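Local atomic coordinates of sensor protein, Kinase (Polaromonas sp. JS666, PDB entry 3GRC), a protein that probably serves in two-component signalling as a sensor histidine kinase, here represented by a CheY-like receiver domain of the kind that accepts a phosphoryl group. Residues 5-11 against 30-36; 38-43 against 62-68; 50-54 against 80-84; 69-73 against 100-104. All coordinates share one frame; numbering follows the deposited sequence.

Contact 1. Residues 5-11 against 30-36; sequences PRPRILI and GFDSDMV
Arg8 meets Asp34 because its CG lies trans to the backbone N (chi1 -174°) and its chain then bends at chi3, carrying the guanidinium along the neighbouring strand. Asp34 has its CG beside its backbone N (chi1 -73°), which leaves the carboxylate facing NH1. Arg8 NH1 lies 2.6 Å from Asp34 OD1 in a salt bridge. The same NH1 also donates to Asp34 OD2, on its syn side but well out of the carboxylate plane. The two flat groups are turned about 50° against each other, and NH1 alone makes the grip. Asp32 places its CB over one face of the guanidinium. Tyr51 OH also binds Asp34 OD2. A leucine in place of Arg8 would probably leave the Asp34 carboxylate without its salt-bridge mate on strand 8-12, with Tyr51 still bound.

Strands 8-11 and 32-36 run parallel as the two strands of a beta-alpha-beta unit, with helix 16-28 as the crossover; 32-36 is an edge strand. Five backbone bonds join them, from Asp32 N to Pro7 O (3.1 Å) up to Val36 N to Ile11 O (2.8 Å). Gly30 ends the helix as the C-prime residue of a Schellman motif, and Pro5 CD packs on its carbonyl carbon at 3.2 Å.

Ile9, Ile11, Ser33 and Met35, a selenomethionine, share the face toward helix 16-28. Ile9 CG1 lies 3.8 Å from Phe31 CD1, while Pro7 O sits at the edge of the Phe31 ring. Ile11 CD1 reaches Ser33, whose OG is bound by Asn23. On the other face, Leu10 CD1 meets Val36 CG2 at 3.9 Å.

Contact 2. Residues 38-43 against 62-68; sequences SAAQAL and DQDGVSL
The Asp62 carboxylate receives two backbone N-H groups from the first turn of helix 39-48. Ala40 N donates to Asp62 OD2 at 3.2 Å and 163°, on the syn side and 27° out of the carboxylate plane. Ala39 N gives a weak bond to Asp62 OD1 at 3.3 Å. The partial positive charge of the helix start would probably steady this acid. Asp62 CG stands between its own backbone N and carbonyl carbon (chi1 50°). This turns the carboxylate toward the helix end. Ser38 CB touches Asp62 OD2 at 3.3 Å.

Ser38 is the N-cap of that helix, and its OG accepts from Gln41 N at 3.2 Å in a nearly straight bond. An alanine at Ser38 would remove this acceptor and is likely to leave Gln41 N without its capping partner and the first turn less firmly held.

Next to these polar groups the contact is apolar. Leu68 has its CG trans to N and spreads its methyls over the helix. CD2 lies 3.9 Å from Ala42 CB, and CD1 lies 3.8 Å from Leu43 CD2. The Leu43 and Leu68 side chains lie alongside one another, pointing opposite ways. Gln63 extends over Ala39 CB and sets NE2 3.7 Å from it. The amide's OE1 takes a weak bond from Ser67 OG. Asp64 caps helix 65-73 by accepting from Ser67 N.

Helices 39-48 and 65-73 thus meet at their N-terminal ends on one face of the sheet, above Met54 and Cys12, as neighbouring helices do in the doubly wound alpha/beta fold of CheY-like receiver domains.

Contact 3. Residues 50-54 against 80-84; sequences PYAAM and DLAIV
Strands 53-54 and 82-84 run parallel, with Met54 paired to Ile83 at a CA-CA distance of 4.9 Å. Met54, a selenomethionine, makes both backbone hydrogen bonds across the pair. Its N donates to Ala82 O at 3.0 Å, in the carbonyl plane. Its O accepts from Val84 N, also at 3.0 Å, with an N-H...O angle of 167°. Ile83 CA adds a CA-H...O contact to the same oxygen. Before this pair, toward the N-terminal ends, the chains separate, and a water lies between them. It donates to Ala52 O at 2.8 Å and accepts weakly from Ala82 N.

Leu81 fills the angle where the strands part. Its CG is trans to the backbone N (chi1 174°), which sends the branch across to the other chain. CD1 comes to 3.3 Å from Tyr51 O and also touches Ala53 CA. CD2 lies 4.2 Å from Met54 CB.

The two strands are joined through helix 65-73 in a beta-alpha-beta unit of the CheY-like fold, and neither is an edge strand. Ala53 and Ala82 face helix 114-128, where their CB atoms meet at 3.8 Å. These small side chains sit beside Leu121 and Ala124. Met54 and Ile83 point to the other face. The Met54 chain is fully extended and runs away from strand 82-84 to Leu68 and Leu72. Ile83 packs on Ile69. The Tyr51 ring leads off toward strand 8-12, and its OH, held by Asp34, also bonds to Gln45.

Contact 4. Residues 69-73 against 100-104; sequences IRALR and QPLAV
Arg73 and Leu102 make the close part of this contact, and Arg70 forms its exposed margin. Arg73 NE donates to Leu102 O at 3.0 Å. Its NH2 donates to Ala103 O at 2.9 Å. Both oxygens lie near the guanidinium plane, at its edge. Relative to the carbonyl groups, however, the nitrogens stand above the peptide planes, nearly 50° out, and not on a lone pair. The Arg73 chain bends at chi2 (-40°), which brings the head round to the loop. There NE also passes 3.6 Å from Ala103 CB. Pro101 offers chiefly its O, 3.5 Å from Arg73 CG. NH1 turns to a different partner, Leu81 O, and more weakly to Thr78 O. The head is therefore fixed in rotation by carbonyls from two parts of the chain.

The buried Ile69 packs beside this grip. Its CG2 lies 3.9 Å from Leu102 CD1, and the two side chains cross at about a right angle. Behind it Ile69 rests on Ile83 and Val85. Helix 65-73 of the CheY-like fold is thus joined to the loop that leads from helix 90-97 into strand 106-108. Ala103, in that loop, has a positive phi.

Toward solvent the packing is looser. Arg70 runs extended from CG to NE past Leu102. Leu102 CD1 sits over one face of its guanidinium, 3.7 Å from NH1, and Arg70 makes no hydrogen bond to segment 100-104.

Contacts 1 and 3 lie in one parallel sheet, their centres about 10 Å apart. Strands 8-12 and 53-56 are neighbours in it, and the Asp34-Tyr51 bond ties the two contacts together. Contacts 2 and 4 share helix 65-73, with centres about 12 Å apart. Met54 reaches from contact 3 to Leu68 and Ala42 in contact 2. Arg73 links contact 4 back to Leu81 in contact 3. Contacts 1 and 4 are about 20 Å apart between centres, on opposite sides of the chain's centre, and do not touch. Along the chain contact 1 closes first. Contact 3 alternates with contacts 2 and 4, so successive beta-alpha units interlock in one compact receiver domain.

Contact 1. Residues 5-11 against 30-36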
loop_
_atom_site.group_PDB
_atom_site.type_symbol
_atom_site.label_atom_id
_atom_site.label_comp_id
_atom_site.label_asym_id
_atom_site.label_seq_id
_atom_site.Cartn_x
_atom_site.Cartn_y
_atom_site.Cartn_z
ATOM N N PRO A 5 4.965 12.605 10.409
ATOM C CA PRO A 5 5.298 12.617 11.848
ATOM C C PRO A 5 5.970 11.344 12.397
ATOM O O PRO A 5 7.186 11.361 12.639
ATOM C CB PRO A 5 4.006 12.939 12.580
ATOM C CG PRO A 5 3.344 13.886 11.563
ATOM C CD PRO A 5 3.647 13.233 10.190
ATOM N N ARG A 6 5.217 10.254 12.598
ATOM C CA ARG A 6 5.841 9.039 13.134
ATOM C C ARG A 6 5.665 7.696 12.400
ATOM O O ARG A 6 6.621 7.194 11.818
ATOM C CB ARG A 6 5.491 8.858 14.615
ATOM C CG ARG A 6 6.584 8.108 15.355
ATOM C CD ARG A 6 7.894 8.870 15.194
ATOM N NE ARG A 6 9.075 8.027 15.341
ATOM C CZ ARG A 6 9.390 7.365 16.447
ATOM N NH1 ARG A 6 8.611 7.444 17.520
ATOM N NH2 ARG A 6 10.490 6.623 16.478
ATOM N N PRO A 7 4.468 7.077 12.436
ATOM C CA PRO A 7 4.372 5.799 11.710
ATOM C C PRO A 7 4.743 6.036 10.239
ATOM O O PRO A 7 4.246 6.973 9.629
ATOM C CB PRO A 7 2.899 5.410 11.866
ATOM C CG PRO A 7 2.448 6.162 13.075
ATOM C CD PRO A 7 3.158 7.481 12.967
ATOM N N ARG A 8 5.600 5.201 9.663
ATOM C CA ARG A 8 5.996 5.420 8.274
ATOM C C ARG A 8 5.322 4.495 7.260
ATOM O O ARG A 8 5.248 3.282 7.456
ATOM C CB ARG A 8 7.521 5.337 8.150
ATOM C CG ARG A 8 8.057 5.702 6.760
ATOM C CD ARG A 8 9.599 5.741 6.704
ATOM N NE ARG A 8 10.100 6.960 7.321
ATOM C CZ ARG A 8 10.728 7.938 6.683
ATOM N NH1 ARG A 8 10.963 7.865 5.387
ATOM N NH2 ARG A 8 11.104 9.008 7.353
ATOM N N ILE A 9 4.833 5.079 6.170
ATOM C CA ILE A 9 4.147 4.321 5.123
ATOM C C ILE A 9 4.990 4.203 3.856
ATOM O O ILE A 9 5.624 5.166 3.445
ATOM C CB ILE A 9 2.826 5.009 4.721
ATOM C CG1 ILE A 9 1.954 5.249 5.955
ATOM C CG2 ILE A 9 2.091 4.176 3.680
ATOM C CD1 ILE A 9 1.599 4.006 6.708
ATOM N N LEU A 10 5.012 3.028 3.239
ATOM C CA LEU A 10 5.747 2.871 1.993
ATOM C C LEU A 10 4.747 2.961 0.836
ATOM O O LEU A 10 3.876 2.107 0.686
ATOM C CB LEU A 10 6.478 1.531 1.938
ATOM C CG LEU A 10 7.169 1.204 0.607
ATOM C CD1 LEU A 10 8.313 2.174 0.327
ATOM C CD2 LEU A 10 7.703 -0.220 0.664
ATOM N N ILE A 11 4.876 4.014 0.041
ATOM C CA ILE A 11 4.015 4.256 -1.106
ATOM C C ILE A 11 4.596 3.654 -2.382
ATOM O O ILE A 11 5.650 4.083 -2.844
ATOM C CB ILE A 11 3.850 5.768 -1.365
ATOM C CG1 ILE A 11 3.309 6.459 -0.121
ATOM C CG2 ILE A 11 2.957 5.995 -2.578
ATOM C CD1 ILE A 11 3.311 7.962 -0.236
ATOM N N GLY A 30 -0.689 12.621 9.606
ATOM C CA GLY A 30 0.233 12.212 10.649
ATOM C C GLY A 30 1.221 11.123 10.291
ATOM O O GLY A 30 1.898 10.586 11.165
ATOM N N PHE A 31 1.329 10.803 9.010
ATOM C CA PHE A 31 2.236 9.751 8.570
ATOM C C PHE A 31 3.461 10.224 7.787
ATOM O O PHE A 31 3.349 11.111 6.946
ATOM C CB PHE A 31 1.488 8.764 7.666
ATOM C CG PHE A 31 0.419 7.973 8.358
ATOM C CD1 PHE A 31 0.752 6.891 9.165
ATOM C CD2 PHE A 31 -0.927 8.247 8.127
ATOM C CE1 PHE A 31 -0.243 6.086 9.721
ATOM C CE2 PHE A 31 -1.923 7.445 8.681
ATOM C CZ PHE A 31 -1.576 6.361 9.477
ATOM N N ASP A 32 4.619 9.616 8.061
ATOM C CA ASP A 32 5.836 9.896 7.298
ATOM C C ASP A 32 5.698 8.853 6.194
ATOM O O ASP A 32 4.988 7.850 6.365
ATOM C CB ASP A 32 7.130 9.577 8.072
ATOM C CG ASP A 32 7.511 10.652 9.088
ATOM O OD1 ASP A 32 7.266 11.845 8.841
ATOM O OD2 ASP A 32 8.088 10.295 10.134
ATOM N N SER A 33 6.362 9.065 5.069
ATOM C CA SER A 33 6.279 8.090 3.985
ATOM C C SER A 33 7.384 8.200 2.946
ATOM O O SER A 33 7.999 9.247 2.762
ATOM C CB SER A 33 4.921 8.179 3.283
ATOM O OG SER A 33 4.729 9.424 2.656
ATOM N N ASP A 34 7.613 7.095 2.260
ATOM C CA ASP A 34 8.611 7.018 1.228
ATOM C C ASP A 34 7.914 6.652 -0.068
ATOM O O ASP A 34 7.019 5.816 -0.088
ATOM C CB ASP A 34 9.649 5.940 1.557
ATOM C CG ASP A 34 10.587 6.349 2.687
ATOM O OD1 ASP A 34 10.907 7.546 2.783
ATOM O OD2 ASP A 34 11.009 5.471 3.469
HETATM N N MSE A 35 8.328 7.267 -1.160
HETATM C CA MSE A 35 7.724 6.953 -2.443
HETATM C C MSE A 35 8.663 6.089 -3.290
HETATM O O MSE A 35 9.852 6.358 -3.387
HETATM C CB MSE A 35 7.407 8.237 -3.226
HETATM C CG MSE A 35 6.649 9.307 -2.463
HETATM SE SE MSE A 35 6.518 10.909 -3.502
HETATM C CE MSE A 35 8.254 11.746 -3.108
ATOM N N VAL A 36 8.114 5.045 -3.886
ATOM C CA VAL A 36 8.832 4.165 -4.806
ATOM C C VAL A 36 7.873 3.933 -5.967
ATOM O O VAL A 36 6.663 4.049 -5.806
ATOM C CB VAL A 36 9.280 2.808 -4.166
ATOM C CG1 VAL A 36 10.326 3.095 -3.092
ATOM C CG2 VAL A 36 8.090 2.035 -3.583
#

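Contact 2. Residues 38-43 against 62-68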
loop_
_atom_site.group_PDB
_atom_site.type_symbol
_atom_site.label_atom_id
_atom_site.label_comp_id
_atom_site.label_asym_id
_atom_site.label_seq_id
_atom_site.Cartn_x
_atom_site.Cartn_y
_atom_site.Cartn_z
ATOM N N SER A 38 7.905 1.024 -8.284
ATOM C CA SER A 38 7.799 -0.320 -8.843
ATOM C C SER A 38 7.836 -1.392 -7.769
ATOM O O SER A 38 8.263 -1.145 -6.637
ATOM C CB SER A 38 8.925 -0.586 -9.848
ATOM O OG SER A 38 10.138 -0.895 -9.174
ATOM N N ALA A 39 7.387 -2.588 -8.143
ATOM C CA ALA A 39 7.361 -3.727 -7.237
ATOM C C ALA A 39 8.762 -4.071 -6.746
ATOM O O ALA A 39 8.959 -4.372 -5.566
ATOM C CB ALA A 39 6.734 -4.933 -7.931
ATOM N N ALA A 40 9.731 -4.011 -7.654
ATOM C CA ALA A 40 11.116 -4.322 -7.325
ATOM C C ALA A 40 11.611 -3.355 -6.250
ATOM O O ALA A 40 12.161 -3.779 -5.222
ATOM C CB ALA A 40 11.985 -4.219 -8.578
ATOM N N GLN A 41 11.407 -2.058 -6.488
ATOM C CA GLN A 41 11.816 -1.042 -5.532
ATOM C C GLN A 41 11.118 -1.241 -4.197
ATOM O O GLN A 41 11.718 -1.048 -3.141
ATOM C CB GLN A 41 11.493 0.351 -6.041
ATOM C CG GLN A 41 12.373 0.841 -7.146
ATOM C CD GLN A 41 12.287 2.343 -7.274
ATOM O OE1 GLN A 41 11.207 2.919 -7.133
ATOM N NE2 GLN A 41 13.422 2.991 -7.542
ATOM N N ALA A 42 9.847 -1.627 -4.246
ATOM C CA ALA A 42 9.104 -1.841 -3.019
ATOM C C ALA A 42 9.708 -3.009 -2.227
ATOM O O ALA A 42 9.896 -2.913 -1.016
ATOM C CB ALA A 42 7.638 -2.100 -3.334
ATOM N N LEU A 43 10.022 -4.103 -2.913
ATOM C CA LEU A 43 10.614 -5.265 -2.248
ATOM C C LEU A 43 11.963 -4.920 -1.602
ATOM O O LEU A 43 12.238 -5.310 -0.466
ATOM C CB LEU A 43 10.770 -6.418 -3.246
ATOM C CG LEU A 43 9.426 -7.039 -3.637
ATOM C CD1 LEU A 43 9.579 -8.041 -4.768
ATOM C CD2 LEU A 43 8.838 -7.700 -2.403
ATOM N N ASP A 62 6.648 -3.309 -14.004
ATOM C CA ASP A 62 7.231 -4.653 -13.899
ATOM C C ASP A 62 6.227 -5.736 -13.482
ATOM O O ASP A 62 5.630 -6.398 -14.332
ATOM C CB ASP A 62 8.452 -4.657 -12.939
ATOM C CG ASP A 62 8.175 -3.992 -11.575
ATOM O OD1 ASP A 62 7.004 -3.694 -11.240
ATOM O OD2 ASP A 62 9.156 -3.774 -10.823
ATOM N N GLN A 63 6.055 -5.925 -12.177
ATOM C CA GLN A 63 5.111 -6.906 -11.659
ATOM C C GLN A 63 3.867 -6.143 -11.255
ATOM O O GLN A 63 3.967 -5.029 -10.737
ATOM C CB GLN A 63 5.651 -7.585 -10.404
ATOM C CG GLN A 63 7.061 -8.113 -10.485
ATOM C CD GLN A 63 7.594 -8.484 -9.113
ATOM O OE1 GLN A 63 6.967 -9.247 -8.377
ATOM N NE2 GLN A 63 8.753 -7.940 -8.762
ATOM N N ASP A 64 2.694 -6.727 -11.472
ATOM C CA ASP A 64 1.483 -6.039 -11.064
ATOM C C ASP A 64 1.340 -6.075 -9.545
ATOM O O ASP A 64 2.009 -6.844 -8.860
ATOM C CB ASP A 64 0.251 -6.648 -11.730
ATOM C CG ASP A 64 0.199 -8.140 -11.599
ATOM O OD1 ASP A 64 0.188 -8.644 -10.453
ATOM O OD2 ASP A 64 0.167 -8.811 -12.654
ATOM N N GLY A 65 0.458 -5.232 -9.032
ATOM C CA GLY A 65 0.242 -5.143 -7.604
ATOM C C GLY A 65 -0.071 -6.423 -6.865
ATOM O O GLY A 65 0.451 -6.629 -5.777
ATOM N N VAL A 66 -0.915 -7.285 -7.422
ATOM C CA VAL A 66 -1.250 -8.519 -6.719
ATOM C C VAL A 66 -0.034 -9.434 -6.595
ATOM O O VAL A 66 0.111 -10.149 -5.608
ATOM C CB VAL A 66 -2.410 -9.271 -7.411
ATOM C CG1 VAL A 66 -2.702 -10.569 -6.669
ATOM C CG2 VAL A 66 -3.664 -8.391 -7.420
ATOM N N SER A 67 0.838 -9.402 -7.594
ATOM C CA SER A 67 2.056 -10.208 -7.575
ATOM C C SER A 67 2.961 -9.726 -6.444
ATOM O O SER A 67 3.572 -10.525 -5.726
ATOM C CB SER A 67 2.797 -10.077 -8.910
ATOM O OG SER A 67 4.105 -10.615 -8.814
ATOM N N LEU A 68 3.052 -8.409 -6.302
ATOM C CA LEU A 68 3.861 -7.807 -5.256
ATOM C C LEU A 68 3.327 -8.220 -3.889
ATOM O O LEU A 68 4.085 -8.665 -3.030
ATOM C CB LEU A 68 3.835 -6.285 -5.385
ATOM C CG LEU A 68 4.420 -5.461 -4.232
ATOM C CD1 LEU A 68 5.800 -5.973 -3.832
ATOM C CD2 LEU A 68 4.484 -4.009 -4.671
#

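Contact 3. Residues 50-54 against 80-84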
loop_
_atom_site.group_PDB
_atom_site.type_symbol
_atom_site.label_atom_id
_atom_site.label_comp_id
_atom_site.label_asym_id
_atom_site.label_seq_id
_atom_site.Cartn_x
_atom_site.Cartn_y
_atom_site.Cartn_z
ATOM N N PRO A 50 11.730 -0.141 9.043
ATOM C CA PRO A 50 10.399 -0.439 9.576
ATOM C C PRO A 50 9.306 0.428 8.954
ATOM O O PRO A 50 9.451 1.652 8.868
ATOM C CB PRO A 50 10.556 -0.167 11.076
ATOM C CG PRO A 50 12.024 -0.399 11.322
ATOM C CD PRO A 50 12.631 0.288 10.128
ATOM N N TYR A 51 8.228 -0.218 8.518
ATOM C CA TYR A 51 7.078 0.460 7.923
ATOM C C TYR A 51 5.803 -0.018 8.609
ATOM O O TYR A 51 5.638 -1.209 8.838
ATOM C CB TYR A 51 6.982 0.159 6.423
ATOM C CG TYR A 51 7.983 0.911 5.581
ATOM C CD1 TYR A 51 7.895 2.294 5.427
ATOM C CD2 TYR A 51 9.053 0.246 4.986
ATOM C CE1 TYR A 51 8.849 2.991 4.710
ATOM C CE2 TYR A 51 10.018 0.936 4.266
ATOM C CZ TYR A 51 9.916 2.307 4.133
ATOM O OH TYR A 51 10.894 2.984 3.450
ATOM N N ALA A 52 4.914 0.912 8.946
ATOM C CA ALA A 52 3.651 0.564 9.590
ATOM C C ALA A 52 2.704 -0.037 8.546
ATOM O O ALA A 52 1.845 -0.859 8.875
ATOM C CB ALA A 52 3.019 1.793 10.208
ATOM N N ALA A 53 2.862 0.376 7.290
ATOM C CA ALA A 53 2.011 -0.126 6.232
ATOM C C ALA A 53 2.509 0.288 4.854
ATOM O O ALA A 53 3.421 1.091 4.720
ATOM C CB ALA A 53 0.588 0.374 6.436
HETATM N N MSE A 54 1.903 -0.288 3.830
HETATM C CA MSE A 54 2.220 0.003 2.434
HETATM C C MSE A 54 0.936 0.271 1.666
HETATM O O MSE A 54 -0.109 -0.323 1.958
HETATM C CB MSE A 54 2.937 -1.190 1.761
HETATM C CG MSE A 54 3.155 -1.053 0.245
HETATM SE SE MSE A 54 4.268 -2.529 -0.485
HETATM C CE MSE A 54 4.370 -1.839 -2.347
ATOM N N ASP A 80 2.970 -9.700 8.135
ATOM C CA ASP A 80 2.045 -8.942 8.969
ATOM C C ASP A 80 2.043 -7.437 8.700
ATOM O O ASP A 80 1.547 -6.649 9.505
ATOM C CB ASP A 80 2.342 -9.219 10.442
ATOM C CG ASP A 80 2.140 -10.682 10.806
ATOM O OD1 ASP A 80 1.040 -11.214 10.530
ATOM O OD2 ASP A 80 3.077 -11.300 11.361
ATOM N N LEU A 81 2.592 -7.045 7.558
ATOM C CA LEU A 81 2.633 -5.640 7.164
ATOM C C LEU A 81 1.250 -5.223 6.647
ATOM O O LEU A 81 0.724 -5.829 5.711
ATOM C CB LEU A 81 3.685 -5.444 6.068
ATOM C CG LEU A 81 3.780 -4.064 5.423
ATOM C CD1 LEU A 81 4.268 -3.041 6.444
ATOM C CD2 LEU A 81 4.714 -4.139 4.230
ATOM N N ALA A 82 0.650 -4.204 7.254
ATOM C CA ALA A 82 -0.673 -3.766 6.802
ATOM C C ALA A 82 -0.553 -3.224 5.371
ATOM O O ALA A 82 0.390 -2.511 5.058
ATOM C CB ALA A 82 -1.237 -2.701 7.746
ATOM N N ILE A 83 -1.493 -3.602 4.508
ATOM C CA ILE A 83 -1.484 -3.174 3.123
ATOM C C ILE A 83 -2.848 -2.638 2.672
ATOM O O ILE A 83 -3.881 -3.252 2.933
ATOM C CB ILE A 83 -1.107 -4.332 2.186
ATOM C CG1 ILE A 83 0.297 -4.831 2.500
ATOM C CG2 ILE A 83 -1.222 -3.875 0.730
ATOM C CD1 ILE A 83 0.824 -5.837 1.499
ATOM N N VAL A 84 -2.831 -1.491 1.999
ATOM C CA VAL A 84 -4.033 -0.858 1.461
ATOM C C VAL A 84 -3.800 -0.664 -0.038
ATOM O O VAL A 84 -2.819 -0.042 -0.444
ATOM C CB VAL A 84 -4.297 0.549 2.112
ATOM C CG1 VAL A 84 -5.408 1.271 1.379
ATOM C CG2 VAL A 84 -4.662 0.399 3.578
HETATM O O HOH W 1 1.589 -3.269 10.342
#

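Contact 4. Residues 69-73 against 100-104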
loop_
_atom_site.group_PDB
_atom_site.type_symbol
_atom_site.label_atom_id
_atom_site.label_comp_id
_atom_site.label_asym_id
_atom_site.label_seq_id
_atom_site.Cartn_x
_atom_site.Cartn_y
_atom_site.Cartn_z
ATOM N N ILE A 69 2.014 -8.092 -3.698
ATOM C CA ILE A 69 1.399 -8.440 -2.419
ATOM C C ILE A 69 1.577 -9.919 -2.065
ATOM O O ILE A 69 1.828 -10.255 -0.905
ATOM C CB ILE A 69 -0.108 -8.066 -2.396
ATOM C CG1 ILE A 69 -0.269 -6.550 -2.513
ATOM C CG2 ILE A 69 -0.737 -8.521 -1.096
ATOM C CD1 ILE A 69 -1.698 -6.084 -2.653
ATOM N N ARG A 70 1.448 -10.793 -3.057
ATOM C CA ARG A 70 1.626 -12.222 -2.831
ATOM C C ARG A 70 3.048 -12.482 -2.347
ATOM O O ARG A 70 3.256 -13.227 -1.389
ATOM C CB ARG A 70 1.375 -13.019 -4.113
ATOM C CG ARG A 70 -0.089 -13.145 -4.487
ATOM C CD ARG A 70 -0.303 -14.067 -5.683
ATOM N NE ARG A 70 -1.708 -14.104 -6.093
ATOM C CZ ARG A 70 -2.723 -14.469 -5.308
ATOM N NH1 ARG A 70 -2.513 -14.840 -4.046
ATOM N NH2 ARG A 70 -3.959 -14.461 -5.785
ATOM N N ALA A 71 4.021 -11.853 -3.007
ATOM C CA ALA A 71 5.425 -12.023 -2.648
ATOM C C ALA A 71 5.675 -11.571 -1.208
ATOM O O ALA A 71 6.417 -12.216 -0.467
ATOM C CB ALA A 71 6.311 -11.240 -3.617
ATOM N N LEU A 72 5.042 -10.470 -0.808
ATOM C CA LEU A 72 5.198 -9.955 0.556
ATOM C C LEU A 72 4.611 -10.891 1.621
ATOM O O LEU A 72 5.155 -11.021 2.718
ATOM C CB LEU A 72 4.550 -8.572 0.666
ATOM C CG LEU A 72 5.269 -7.465 -0.108
ATOM C CD1 LEU A 72 4.347 -6.278 -0.301
ATOM C CD2 LEU A 72 6.522 -7.066 0.645
ATOM N N ARG A 73 3.502 -11.541 1.301
ATOM C CA ARG A 73 2.889 -12.448 2.258
ATOM C C ARG A 73 3.680 -13.755 2.427
ATOM O O ARG A 73 3.556 -14.425 3.448
ATOM C CB ARG A 73 1.437 -12.755 1.855
ATOM C CG ARG A 73 0.499 -11.554 1.917
ATOM C CD ARG A 73 0.796 -10.694 3.128
ATOM N NE ARG A 73 -0.201 -9.666 3.350
ATOM C CZ ARG A 73 0.045 -8.525 3.983
ATOM N NH1 ARG A 73 1.263 -8.276 4.441
ATOM N NH2 ARG A 73 -0.926 -7.644 4.176
ATOM N N GLN A 100 -8.260 -14.128 2.121
ATOM C CA GLN A 100 -7.636 -13.996 3.430
ATOM C C GLN A 100 -6.112 -14.085 3.391
ATOM O O GLN A 100 -5.428 -13.308 4.043
ATOM C CB GLN A 100 -8.204 -15.043 4.396
ATOM C CG GLN A 100 -9.663 -14.795 4.747
ATOM C CD GLN A 100 -9.896 -13.408 5.335
ATOM O OE1 GLN A 100 -11.039 -12.961 5.469
ATOM N NE2 GLN A 100 -8.813 -12.721 5.692
ATOM N N PRO A 101 -5.562 -15.039 2.631
ATOM C CA PRO A 101 -4.098 -15.151 2.563
ATOM C C PRO A 101 -3.428 -13.868 2.057
ATOM O O PRO A 101 -2.334 -13.513 2.494
ATOM C CB PRO A 101 -3.888 -16.324 1.609
ATOM C CG PRO A 101 -5.088 -17.186 1.872
ATOM C CD PRO A 101 -6.207 -16.167 1.934
ATOM N N LEU A 102 -4.100 -13.182 1.131
ATOM C CA LEU A 102 -3.607 -11.935 0.548
ATOM C C LEU A 102 -3.571 -10.843 1.633
ATOM O O LEU A 102 -2.704 -9.978 1.636
ATOM C CB LEU A 102 -4.509 -11.524 -0.621
ATOM C CG LEU A 102 -3.884 -10.731 -1.771
ATOM C CD1 LEU A 102 -2.784 -11.564 -2.415
ATOM C CD2 LEU A 102 -4.961 -10.378 -2.794
ATOM N N ALA A 103 -4.522 -10.904 2.556
ATOM C CA ALA A 103 -4.573 -9.972 3.678
ATOM C C ALA A 103 -4.502 -8.481 3.347
ATOM O O ALA A 103 -3.807 -7.712 4.020
ATOM C CB ALA A 103 -3.470 -10.336 4.690
ATOM N N VAL A 104 -5.209 -8.067 2.307
ATOM C CA VAL A 104 -5.233 -6.657 1.962
ATOM C C VAL A 104 -6.415 -6.083 2.743
ATOM O O VAL A 104 -7.567 -6.505 2.582
ATOM C CB VAL A 104 -5.369 -6.456 0.435
ATOM C CG1 VAL A 104 -6.210 -7.560 -0.143
ATOM C CG2 VAL A 104 -5.954 -5.070 0.120
#